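Local structure of LbaCas13a H328A (C2c2) (Lachnospiraceae bacterium NK4A179, 5WLH) at residues F118-L124 and S136-C142; S125-R129 and D224-E228; I662-N668 and Y886-Y890. The protein binds a pre-crRNA guide as a CRISPR-Cas13a effector and, once target RNA pairs with it, probably cleaves RNA with a preference for adenines. All coordinates share one frame; numbering follows the deposited sequence.

Contact 1 of 3, residues F118-L124 and S136-C142; sequences FEKYAEL and SPAFETC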
# COMPACT_ATOMS: atom_id res chain seq x y z
N PHE A 118 -2.11 15.21 -46.89
CA PHE A 118 -1.76 13.93 -46.28
C PHE A 118 -2.53 13.72 -44.98
O PHE A 118 -3.02 12.62 -44.72
CB PHE A 118 -0.25 13.87 -46.02
CG PHE A 118 0.59 13.57 -47.24
CD1 PHE A 118 0.28 12.52 -48.09
CD2 PHE A 118 1.72 14.33 -47.51
CE1 PHE A 118 1.07 12.24 -49.20
CE2 PHE A 118 2.51 14.07 -48.61
CZ PHE A 118 2.18 13.02 -49.46
N GLU A 119 -2.65 14.76 -44.16
CA GLU A 119 -3.43 14.62 -42.93
C GLU A 119 -4.89 14.35 -43.24
O GLU A 119 -5.53 13.53 -42.57
CB GLU A 119 -3.30 15.87 -42.06
CG GLU A 119 -4.06 15.74 -40.73
CD GLU A 119 -4.28 17.07 -40.04
OE1 GLU A 119 -4.20 17.11 -38.79
OE2 GLU A 119 -4.54 18.08 -40.73
N LYS A 120 -5.45 15.04 -44.24
CA LYS A 120 -6.83 14.80 -44.64
C LYS A 120 -7.01 13.38 -45.17
O LYS A 120 -8.02 12.73 -44.89
CB LYS A 120 -7.26 15.83 -45.68
CG LYS A 120 -8.56 15.49 -46.38
CD LYS A 120 -9.76 15.83 -45.53
CE LYS A 120 -10.93 16.24 -46.40
NZ LYS A 120 -10.51 17.19 -47.47
N TYR A 121 -6.04 12.90 -45.95
CA TYR A 121 -6.01 11.50 -46.37
C TYR A 121 -6.09 10.57 -45.17
O TYR A 121 -6.86 9.60 -45.16
CB TYR A 121 -4.73 11.23 -47.15
CG TYR A 121 -4.57 9.81 -47.64
CD1 TYR A 121 -4.00 8.83 -46.83
CD2 TYR A 121 -4.95 9.46 -48.92
CE1 TYR A 121 -3.85 7.53 -47.29
CE2 TYR A 121 -4.79 8.18 -49.39
CZ TYR A 121 -4.24 7.22 -48.58
OH TYR A 121 -4.10 5.95 -49.09
N ALA A 122 -5.26 10.82 -44.16
CA ALA A 122 -5.27 10.00 -42.96
C ALA A 122 -6.63 10.02 -42.28
O ALA A 122 -7.12 8.99 -41.81
CB ALA A 122 -4.18 10.48 -42.00
N GLU A 123 -7.26 11.20 -42.21
CA GLU A 123 -8.59 11.30 -41.63
C GLU A 123 -9.59 10.44 -42.40
O GLU A 123 -10.34 9.66 -41.81
CB GLU A 123 -9.06 12.76 -41.62
CG GLU A 123 -8.19 13.70 -40.80
CD GLU A 123 -8.55 13.68 -39.34
OE1 GLU A 123 -9.60 13.09 -38.99
OE2 GLU A 123 -7.79 14.27 -38.54
N LEU A 124 -9.60 10.58 -43.72
CA LEU A 124 -10.53 9.80 -44.53
C LEU A 124 -10.19 8.31 -44.51
O LEU A 124 -11.10 7.48 -44.61
CB LEU A 124 -10.54 10.32 -45.97
CG LEU A 124 -11.09 11.74 -46.13
CD1 LEU A 124 -11.33 12.04 -47.61
CD2 LEU A 124 -12.36 11.95 -45.31
N SER A 136 -8.45 2.62 -49.90
CA SER A 136 -7.75 3.84 -49.55
C SER A 136 -8.45 5.03 -50.19
O SER A 136 -8.98 4.93 -51.30
CB SER A 136 -6.30 3.79 -50.02
OG SER A 136 -5.67 2.58 -49.68
N PRO A 137 -8.47 6.17 -49.51
CA PRO A 137 -9.04 7.37 -50.12
C PRO A 137 -8.22 7.81 -51.31
O PRO A 137 -7.04 7.47 -51.45
CB PRO A 137 -8.99 8.41 -48.99
CG PRO A 137 -7.99 7.90 -48.03
CD PRO A 137 -7.98 6.41 -48.14
N ALA A 138 -8.87 8.57 -52.19
CA ALA A 138 -8.21 9.20 -53.33
C ALA A 138 -7.91 10.65 -52.99
O ALA A 138 -8.73 11.34 -52.39
CB ALA A 138 -9.09 9.12 -54.58
N PHE A 139 -6.72 11.11 -53.37
CA PHE A 139 -6.31 12.45 -52.97
C PHE A 139 -7.17 13.54 -53.61
O PHE A 139 -7.18 14.67 -53.11
CB PHE A 139 -4.84 12.66 -53.29
CG PHE A 139 -3.91 12.13 -52.23
CD1 PHE A 139 -3.72 12.84 -51.06
CD2 PHE A 139 -3.26 10.92 -52.40
CE1 PHE A 139 -2.86 12.36 -50.08
CE2 PHE A 139 -2.41 10.44 -51.43
CZ PHE A 139 -2.21 11.16 -50.26
N GLU A 140 -7.89 13.23 -54.70
CA GLU A 140 -8.77 14.21 -55.32
C GLU A 140 -9.81 14.75 -54.33
O GLU A 140 -10.23 15.91 -54.45
CB GLU A 140 -9.47 13.60 -56.53
CG GLU A 140 -8.58 13.46 -57.75
CD GLU A 140 -7.70 12.23 -57.70
OE1 GLU A 140 -6.97 11.99 -58.68
OE2 GLU A 140 -7.73 11.50 -56.68
N THR A 141 -10.22 13.93 -53.37
CA THR A 141 -11.18 14.33 -52.35
C THR A 141 -10.51 14.90 -51.10
O THR A 141 -11.17 15.03 -50.06
CB THR A 141 -12.09 13.15 -52.00
OG1 THR A 141 -11.31 12.12 -51.37
CG2 THR A 141 -12.73 12.58 -53.26
N CYS A 142 -9.23 15.24 -51.18
CA CYS A 142 -8.51 15.92 -50.11
C CYS A 142 -8.15 17.35 -50.50
O CYS A 142 -7.22 17.93 -49.93
CB CYS A 142 -7.26 15.13 -49.71
SG CYS A 142 -7.55 13.38 -49.30
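An aromatic cluster of Phe118, Tyr121 and Phe139 holds the loop 136-142 against helix 115-130, the helix from which that loop has just emerged. Tyr121 is the central piece. Its CG is anti to the backbone N (chi1 179°), which carries the ring out from the helix and in between two loop residues. The Phe139 ring lies alongside it as an offset stack, with centroids 4.6 Å apart and planes tilted by 17°; the closest atoms are Tyr121 CD2 and Phe139 CZ at 3.5 Å. Pro137 also packs on Tyr121, its CG sitting over a face of the ring 3.6 Å from the centroid as a CH-pi contact. The Phe118 ring, one helical turn earlier, stands nearly upright to that of Phe139 (84°), and its CD1 comes within 3.6 Å of Phe139 CZ. Helix 146-155 completes this hydrophobic patch, with Leu152 touching both phenylalanines. The loop connects helix 115-130 to helix 146-155, in the N-terminal region where Cas13a enzymes generally recognise their guide, although the nearest RNA atom is about 10 Å away. The hydroxyl of Tyr121 passes Ser136 CB at 3.2 Å but bonds elsewhere: Tyr121 OH and Ser136 OG each pair with a carboxylate oxygen of Asp224, on helix 218-230. One turn on, Leu124 CB meets Pro137 CB at 3.9 Å; beside Tyr121, Cys142 CB lies against Lys120 CG at 3.6 Å. The bent lysine chain then brings Lys120 NZ to Thr141 O in a weak, 3.4 Å hydrogen bond. Within the loop, Ala138 O accepts from both the backbone N and OG1 of Thr141, tightening the short 3-10 turn that presents Phe139.

Contact 2 of 3, residues S125-R129 and D224-E228; sequences SYTNR and DYVLE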
# COMPACT_ATOMS: atom_id res chain seq x y z
N SER A 125 -8.91 7.95 -44.38
CA SER A 125 -8.55 6.54 -44.27
C SER A 125 -9.16 5.92 -43.02
O SER A 125 -9.72 4.82 -43.06
CB SER A 125 -7.03 6.39 -44.23
OG SER A 125 -6.66 5.04 -44.02
N TYR A 126 -9.07 6.64 -41.90
CA TYR A 126 -9.68 6.20 -40.65
C TYR A 126 -11.20 6.15 -40.77
O TYR A 126 -11.83 5.15 -40.42
CB TYR A 126 -9.25 7.13 -39.52
CG TYR A 126 -9.95 6.89 -38.21
CD1 TYR A 126 -10.03 5.61 -37.67
CD2 TYR A 126 -10.54 7.94 -37.51
CE1 TYR A 126 -10.68 5.38 -36.47
CE2 TYR A 126 -11.19 7.71 -36.31
CZ TYR A 126 -11.26 6.44 -35.79
OH TYR A 126 -11.90 6.21 -34.60
N THR A 127 -11.80 7.23 -41.28
CA THR A 127 -13.26 7.27 -41.43
C THR A 127 -13.75 6.17 -42.35
O THR A 127 -14.84 5.61 -42.13
CB THR A 127 -13.68 8.65 -41.96
OG1 THR A 127 -13.32 9.64 -40.99
CG2 THR A 127 -15.19 8.72 -42.19
N ASN A 128 -12.97 5.82 -43.37
CA ASN A 128 -13.36 4.72 -44.24
C ASN A 128 -13.43 3.40 -43.48
O ASN A 128 -14.27 2.55 -43.80
CB ASN A 128 -12.39 4.60 -45.41
CG ASN A 128 -12.71 5.58 -46.53
OD1 ASN A 128 -13.55 6.46 -46.37
ND2 ASN A 128 -12.03 5.43 -47.66
N ARG A 129 -12.58 3.23 -42.47
CA ARG A 129 -12.63 2.01 -41.66
C ARG A 129 -13.91 1.95 -40.84
O ARG A 129 -14.61 0.93 -40.84
CB ARG A 129 -11.41 1.93 -40.73
CG ARG A 129 -10.10 1.84 -41.47
CD ARG A 129 -8.95 1.63 -40.51
NE ARG A 129 -7.68 1.94 -41.14
CZ ARG A 129 -7.00 1.09 -41.91
NH1 ARG A 129 -5.84 1.46 -42.44
NH2 ARG A 129 -7.48 -0.13 -42.12
N ASP A 224 -1.54 2.97 -44.98
CA ASP A 224 -2.64 3.85 -44.61
C ASP A 224 -2.78 3.94 -43.10
O ASP A 224 -3.08 5.01 -42.57
CB ASP A 224 -3.95 3.36 -45.22
CG ASP A 224 -4.05 3.62 -46.72
OD1 ASP A 224 -3.19 4.31 -47.30
OD2 ASP A 224 -5.01 3.10 -47.32
N TYR A 225 -2.56 2.82 -42.40
CA TYR A 225 -2.63 2.85 -40.95
C TYR A 225 -1.52 3.70 -40.36
O TYR A 225 -1.75 4.47 -39.43
CB TYR A 225 -2.57 1.43 -40.37
CG TYR A 225 -2.95 1.44 -38.91
CD1 TYR A 225 -4.28 1.34 -38.53
CD2 TYR A 225 -1.99 1.60 -37.92
CE1 TYR A 225 -4.64 1.39 -37.20
CE2 TYR A 225 -2.34 1.64 -36.58
CZ TYR A 225 -3.68 1.53 -36.23
OH TYR A 225 -4.05 1.57 -34.91
N VAL A 226 -0.30 3.56 -40.88
CA VAL A 226 0.82 4.38 -40.41
C VAL A 226 0.47 5.86 -40.52
O VAL A 226 0.75 6.65 -39.60
CB VAL A 226 2.10 4.05 -41.19
CG1 VAL A 226 3.19 5.10 -40.92
CG2 VAL A 226 2.60 2.69 -40.79
N LEU A 227 -0.16 6.27 -41.62
CA LEU A 227 -0.54 7.67 -41.75
C LEU A 227 -1.62 8.06 -40.74
O LEU A 227 -1.58 9.17 -40.20
CB LEU A 227 -1.01 7.97 -43.17
CG LEU A 227 0.07 7.67 -44.22
CD1 LEU A 227 -0.57 7.20 -45.51
CD2 LEU A 227 0.93 8.88 -44.44
N GLU A 228 -2.59 7.18 -40.49
CA GLU A 228 -3.56 7.45 -39.43
C GLU A 228 -2.89 7.57 -38.08
O GLU A 228 -3.30 8.38 -37.24
CB GLU A 228 -4.61 6.33 -39.37
CG GLU A 228 -5.42 6.14 -40.63
CD GLU A 228 -6.27 4.89 -40.57
OE1 GLU A 228 -6.61 4.48 -39.43
OE2 GLU A 228 -6.56 4.31 -41.64
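Glu228 OE2 gathers the polar bonds here, taking a very short 2.5 Å hydrogen bond from Ser125 OG and the main salt-bridge bond, 2.7 Å, from Arg129 NE. NE meets OE2 on the syn lone pair of that oxygen, which lies close to the Arg129 guanidinium plane. Two weak bonds back this up: Arg129 NH1 to Glu228 OE2 at 3.0 Å, and Arg129 NE to Glu228 OE1 at 3.2 Å. With the guanidinium and carboxylate planes 50° apart, the pair is a skewed grip rather than a flat two-pronged one. Ser125 is set for its bond by a chi1 of 175°, which swings OG out toward the facing helix. Arg220 donates to that same OG and offers its carbonyl to Arg129 NH1, while Arg234 takes Glu228 OE1. With two arginines on its carboxylate, Glu228 is probably kept ionised.

The bonds tie helix 115-130 to helix 218-230, whose local axes cross at -111° with a closest approach of 10.2 Å, close to the guide in the RNA-bound complex. Packing fills in around the charges. Asp224 CB rests 3.4 Å from Ser125 OG, and Tyr126 CB lies 3.7 Å from Glu228 OE1. Tyr225 CD1 stands 4.0 Å above one face of the Arg129 guanidinium, toward its rim, and the same tyrosine packs on an RNA phosphate.

Contact 3 of 3, residues I662-N668 and Y886-Y890; sequences IDLYKDN and YVKPY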
# COMPACT_ATOMS: atom_id res chain seq x y z
N ILE A 662 18.20 24.57 23.59
CA ILE A 662 17.06 25.46 23.74
C ILE A 662 16.47 25.78 22.37
O ILE A 662 15.24 25.78 22.20
CB ILE A 662 17.48 26.74 24.49
CG1 ILE A 662 17.87 26.39 25.93
CG2 ILE A 662 16.35 27.76 24.48
CD1 ILE A 662 18.55 27.53 26.67
N ASP A 663 17.32 26.03 21.37
CA ASP A 663 16.82 26.30 20.02
C ASP A 663 15.98 25.14 19.49
O ASP A 663 14.92 25.35 18.90
CB ASP A 663 17.98 26.54 19.06
CG ASP A 663 18.66 27.87 19.28
OD1 ASP A 663 18.16 28.71 20.06
OD2 ASP A 663 19.71 28.07 18.64
N LEU A 664 16.45 23.91 19.69
CA LEU A 664 15.80 22.76 19.07
C LEU A 664 14.50 22.37 19.77
O LEU A 664 13.56 21.93 19.11
CB LEU A 664 16.74 21.56 19.03
CG LEU A 664 18.00 21.72 18.17
CD1 LEU A 664 18.71 20.40 17.99
CD2 LEU A 664 17.69 22.36 16.81
N TYR A 665 14.43 22.54 21.09
CA TYR A 665 13.38 21.90 21.86
C TYR A 665 12.47 22.87 22.60
O TYR A 665 11.57 22.42 23.32
CB TYR A 665 14.01 20.89 22.83
CG TYR A 665 14.88 19.90 22.10
CD1 TYR A 665 14.42 19.26 20.95
CD2 TYR A 665 16.17 19.61 22.53
CE1 TYR A 665 15.22 18.36 20.26
CE2 TYR A 665 16.98 18.72 21.84
CZ TYR A 665 16.50 18.09 20.71
OH TYR A 665 17.30 17.20 20.01
N LYS A 666 12.66 24.18 22.42
CA LYS A 666 11.79 25.17 23.06
C LYS A 666 10.35 25.05 22.59
O LYS A 666 9.42 25.33 23.35
CB LYS A 666 12.31 26.59 22.81
CG LYS A 666 12.31 27.01 21.34
CD LYS A 666 12.97 28.37 21.12
CE LYS A 666 13.32 28.59 19.65
NZ LYS A 666 13.92 29.93 19.39
N ASP A 667 10.15 24.67 21.33
CA ASP A 667 8.82 24.48 20.78
C ASP A 667 8.71 23.09 20.19
O ASP A 667 9.66 22.59 19.59
CB ASP A 667 8.50 25.51 19.69
CG ASP A 667 8.71 26.93 20.17
OD1 ASP A 667 8.26 27.25 21.29
OD2 ASP A 667 9.34 27.72 19.43
N ASN A 668 7.56 22.45 20.39
CA ASN A 668 7.31 21.19 19.71
C ASN A 668 7.26 21.43 18.21
O ASN A 668 6.65 22.40 17.75
CB ASN A 668 6.02 20.56 20.22
CG ASN A 668 6.17 19.96 21.60
OD1 ASN A 668 7.27 19.58 22.01
ND2 ASN A 668 5.06 19.87 22.34
N TYR A 886 14.55 26.71 30.92
CA TYR A 886 14.51 27.66 29.82
C TYR A 886 13.36 27.43 28.84
O TYR A 886 13.02 28.36 28.09
CB TYR A 886 15.83 27.62 29.03
CG TYR A 886 17.02 28.23 29.76
CD1 TYR A 886 17.64 27.54 30.79
CD2 TYR A 886 17.51 29.47 29.39
CE1 TYR A 886 18.73 28.09 31.45
CE2 TYR A 886 18.60 30.03 30.05
CZ TYR A 886 19.21 29.33 31.08
OH TYR A 886 20.29 29.87 31.73
N VAL A 887 12.77 26.24 28.81
CA VAL A 887 11.77 25.89 27.81
C VAL A 887 10.60 25.18 28.48
O VAL A 887 10.76 24.49 29.49
CB VAL A 887 12.38 25.01 26.69
CG1 VAL A 887 13.61 25.67 26.09
CG2 VAL A 887 12.74 23.64 27.23
N LYS A 888 9.40 25.35 27.90
CA LYS A 888 8.20 24.66 28.37
C LYS A 888 7.33 24.28 27.17
O LYS A 888 6.20 24.74 27.03
CB LYS A 888 7.41 25.54 29.34
CG LYS A 888 8.19 26.01 30.56
CD LYS A 888 8.38 24.90 31.58
CE LYS A 888 9.53 25.23 32.54
NZ LYS A 888 10.07 24.03 33.24
N PRO A 889 7.83 23.41 26.28
CA PRO A 889 7.07 23.12 25.05
C PRO A 889 5.73 22.43 25.28
O PRO A 889 4.84 22.57 24.43
CB PRO A 889 8.03 22.23 24.24
CG PRO A 889 8.96 21.64 25.26
CD PRO A 889 9.12 22.69 26.32
N TYR A 890 5.53 21.72 26.39
CA TYR A 890 4.32 20.92 26.56
C TYR A 890 3.24 21.62 27.38
O TYR A 890 2.19 21.02 27.62
CB TYR A 890 4.66 19.57 27.21
CG TYR A 890 5.40 18.68 26.25
CD1 TYR A 890 4.71 17.89 25.33
CD2 TYR A 890 6.78 18.64 26.25
CE1 TYR A 890 5.39 17.09 24.43
CE2 TYR A 890 7.47 17.85 25.37
CZ TYR A 890 6.78 17.08 24.46
OH TYR A 890 7.51 16.29 23.60
O HOH W 1 9.23 26.85 25.49
O HOH W 2 5.50 23.64 22.01
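Val887 and Pro889 make the tight part of this contact, pressing on the C-terminal part of helix 654-665 and the residues that follow. Val887 CG1 sits 3.6 Å from Lys666 CA and equally close to Lys666 CB; chi1 of -54° aims that methyl at Lys666. The same methyl also touches Ile662 CG2. The Pro889 ring rests on two backbone carbonyls, CG 3.3 Å from Tyr665 O and CB 3.5 Å from Lys666 O. Behind them, Thr636 of helix 635-645 packs on Val887.

The contact joins the C-terminal part of helix 654-665, and the residues after it, to the irregular run before helix 891-898, about 220 residues on in sequence, in a helical part of the chain that lies after the first HEPN-type RxxxxH sequence. Beyond the packing, the two backbones are linked through water. One water donates to Lys666 O at 2.6 Å and accepts from Lys888 N; a second accepts from Asn668 N and donates to Pro889 O at 2.7 Å. Direct bonding is missing even where Asn668 ND2 approaches Pro889 O, since the angle is poor. That amide instead lies across Tyr890, its ND2 3.5 Å above one face of the ring and the two planes 64° apart, with Ala965 and Leu969 of helix 960-974 closing in nearby.

At the opposite end the contact frays. Ile662 CD1 meets Tyr886 CD2 at 3.5 Å, but Tyr886 is exposed and poorly ordered, and the Lys666 side chain beyond CB runs outward to the surface.

Contacts 1 and 2 are neighbours, their centres 9 Å apart, and both use helix 115-130: its earlier turns receive the following loop, its later turns cross helix 218-230. Asp224 of contact 2 joins them directly. Their chemistry divides accordingly, stacked rings in the partly buried first contact and charges in the buried second, the one closest to the RNA. The centre of contact 3 is more than 70 Å from those of the other two, and it shares no element with them. Partly buried and ragged at its exposed edge, it has neither a salt bridge nor an aromatic stack, and relies on aliphatic packing and bridging waters.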